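Local coordinates for ABC transporter, solute-binding protein (Staphylococcus aureus, PDB 6LKG) that probably serves as the extracellular solute-binding lipoprotein of an ABC importer, and has been seen with alpha-D-glucose 6-phosphate bound, at residues Q74-T79 with L233-T238. Numbering follows the deposited sequence.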
loop_
_atom_site.group_PDB
_atom_site.type_symbol
_atom_site.label_atom_id
_atom_site.label_comp_id
_atom_site.label_asym_id
_atom_site.label_seq_id
_atom_site.Cartn_x
_atom_site.Cartn_y
_atom_site.Cartn_z
ATOM N N GLN B 74 16.145 -34.567 26.900
ATOM C CA GLN B 74 17.039 -34.579 25.766
ATOM C C GLN B 74 16.325 -35.147 24.545
ATOM O O GLN B 74 15.670 -36.190 24.619
ATOM C CB GLN B 74 18.338 -35.280 26.190
ATOM C CG GLN B 74 19.364 -35.737 25.171
ATOM C CD GLN B 74 20.069 -34.464 24.641
ATOM O OE1 GLN B 74 19.407 -33.407 24.525
ATOM N NE2 GLN B 74 21.405 -34.491 24.598
ATOM N N ASP B 75 16.397 -34.399 23.451
ATOM C CA ASP B 75 15.747 -34.763 22.203
ATOM C C ASP B 75 16.296 -36.081 21.678
ATOM O O ASP B 75 17.508 -36.315 21.682
ATOM C CB ASP B 75 15.989 -33.648 21.182
ATOM C CG ASP B 75 15.199 -33.825 19.916
ATOM O OD1 ASP B 75 14.029 -34.222 19.993
ATOM O OD2 ASP B 75 15.750 -33.552 18.832
ATOM N N THR B 76 15.388 -36.971 21.261
ATOM C CA THR B 76 15.822 -38.273 20.763
ATOM C C THR B 76 16.536 -38.168 19.428
ATOM O O THR B 76 17.169 -39.143 19.005
ATOM C CB THR B 76 14.633 -39.221 20.593
ATOM O OG1 THR B 76 13.779 -38.727 19.556
ATOM C CG2 THR B 76 13.837 -39.328 21.875
ATOM N N SER B 77 16.482 -37.007 18.774
ATOM C CA SER B 77 17.119 -36.842 17.475
ATOM C C SER B 77 18.531 -36.298 17.587
ATOM O O SER B 77 19.088 -35.852 16.581
ATOM C CB SER B 77 16.278 -35.914 16.593
ATOM O OG SER B 77 16.249 -34.609 17.130
ATOM N N VAL B 78 19.105 -36.324 18.792
ATOM C CA VAL B 78 20.469 -35.842 18.998
ATOM C C VAL B 78 21.444 -36.586 18.092
ATOM O O VAL B 78 22.396 -36.000 17.561
ATOM C CB VAL B 78 20.854 -35.953 20.489
ATOM C CG1 VAL B 78 20.886 -37.402 20.947
ATOM C CG2 VAL B 78 22.184 -35.267 20.746
ATOM N N THR B 79 21.228 -37.891 17.906
ATOM C CA THR B 79 22.100 -38.686 17.051
ATOM C C THR B 79 22.081 -38.233 15.597
ATOM O O THR B 79 22.904 -38.713 14.812
ATOM C CB THR B 79 21.708 -40.163 17.126
ATOM O OG1 THR B 79 20.339 -40.315 16.733
ATOM C CG2 THR B 79 21.886 -40.683 18.542
ATOM N N LEU B 233 6.676 -30.243 21.144
ATOM C CA LEU B 233 7.142 -29.012 20.512
ATOM C C LEU B 233 8.647 -29.047 20.289
ATOM O O LEU B 233 9.136 -28.637 19.229
ATOM C CB LEU B 233 6.754 -27.804 21.365
ATOM C CG LEU B 233 7.238 -26.442 20.859
ATOM C CD1 LEU B 233 6.771 -26.202 19.428
ATOM C CD2 LEU B 233 6.765 -25.323 21.778
ATOM N N VAL B 234 9.399 -29.532 21.280
ATOM C CA VAL B 234 10.845 -29.658 21.121
ATOM C C VAL B 234 11.168 -30.605 19.971
ATOM O O VAL B 234 12.051 -30.327 19.150
ATOM C CB VAL B 234 11.495 -30.122 22.438
ATOM C CG1 VAL B 234 12.999 -30.247 22.267
ATOM C CG2 VAL B 234 11.156 -29.159 23.568
ATOM N N GLN B 235 10.454 -31.734 19.891
ATOM C CA GLN B 235 10.640 -32.659 18.777
ATOM C C GLN B 235 10.364 -31.962 17.452
ATOM O O GLN B 235 11.094 -32.147 16.469
ATOM C CB GLN B 235 9.688 -33.849 18.902
ATOM C CG GLN B 235 9.982 -34.925 19.946
ATOM C CD GLN B 235 11.442 -35.281 20.096
ATOM O OE1 GLN B 235 11.962 -35.316 21.214
ATOM N NE2 GLN B 235 12.121 -35.535 18.978
ATOM N N TYR B 236 9.307 -31.151 17.417
ATOM C CA TYR B 236 8.933 -30.431 16.206
ATOM C C TYR B 236 10.030 -29.458 15.785
ATOM O O TYR B 236 10.433 -29.426 14.618
ATOM C CB TYR B 236 7.599 -29.723 16.449
ATOM C CG TYR B 236 7.130 -28.804 15.352
ATOM C CD1 TYR B 236 6.409 -29.293 14.271
ATOM C CD2 TYR B 236 7.361 -27.439 15.422
ATOM C CE1 TYR B 236 5.960 -28.451 13.273
ATOM C CE2 TYR B 236 6.914 -26.590 14.431
ATOM C CZ TYR B 236 6.217 -27.099 13.358
ATOM O OH TYR B 236 5.776 -26.248 12.371
ATOM N N LEU B 237 10.543 -28.671 16.734
ATOM C CA LEU B 237 11.541 -27.660 16.402
ATOM C C LEU B 237 12.853 -28.278 15.932
ATOM O O LEU B 237 13.580 -27.655 15.151
ATOM C CB LEU B 237 11.783 -26.751 17.607
ATOM C CG LEU B 237 10.596 -25.883 18.029
ATOM C CD1 LEU B 237 10.880 -25.179 19.346
ATOM C CD2 LEU B 237 10.250 -24.874 16.940
ATOM N N THR B 238 13.176 -29.487 16.393
ATOM C CA THR B 238 14.396 -30.172 15.986
ATOM C C THR B 238 14.170 -31.198 14.881
ATOM O O THR B 238 15.119 -31.887 14.493
ATOM C CB THR B 238 15.046 -30.858 17.194
ATOM O OG1 THR B 238 14.130 -31.800 17.766
ATOM C CG2 THR B 238 15.428 -29.831 18.252
HETATM O O HOH W 1 13.126 -33.980 16.305
HETATM O O HOH W 2 17.624 -32.597 15.604
#
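Asp75 reaches from its loop to the last turn of helix 230-237 and sets its carboxylate between Thr238 and Gln235. Its CB heads for the helix, and with CG anti to the backbone N (chi1 -172°) the acid group is carried toward it. CG itself lies 3.1 Å from Thr238 OG1. Of the two oxygens, OD2 takes the Thr238 side, 2.6 Å from OG1. That hydroxyl may instead give its proton to Val234 O, 2.9 Å from OG1 and one turn back, so which acceptor receives it is not settled, and the placing of OD2 is itself less certain. OD1 faces the end of the Gln235 amide, about equally near NE2 (2.5 Å) and OE1 (2.6 Å); this crowding leaves the detail doubtful, including the 34° between amide and carboxylate planes. Gln235 OE1 is hydrogen-bonded to Tyr73 OH.

Two waters join the same parts less directly. One donates to Gln235 O (2.7 Å from it) and to Ser77 OG; the other donates to Thr238 O, 2.8 Å away, and accepts from Ser77 OG.

The contact, set back from the binding site with the bound glucose 6-phosphate about 13 Å from the side chain of Thr238, ties the loop between strands 70-71 and 92-105 to the C-terminal end of helix 230-237. Thr93 of strand 92-105 touches both Asp75 and Thr238, Val234 and Leu237 pack on strand 213-221, and Leu233 and Tyr236 meet helix 11-25.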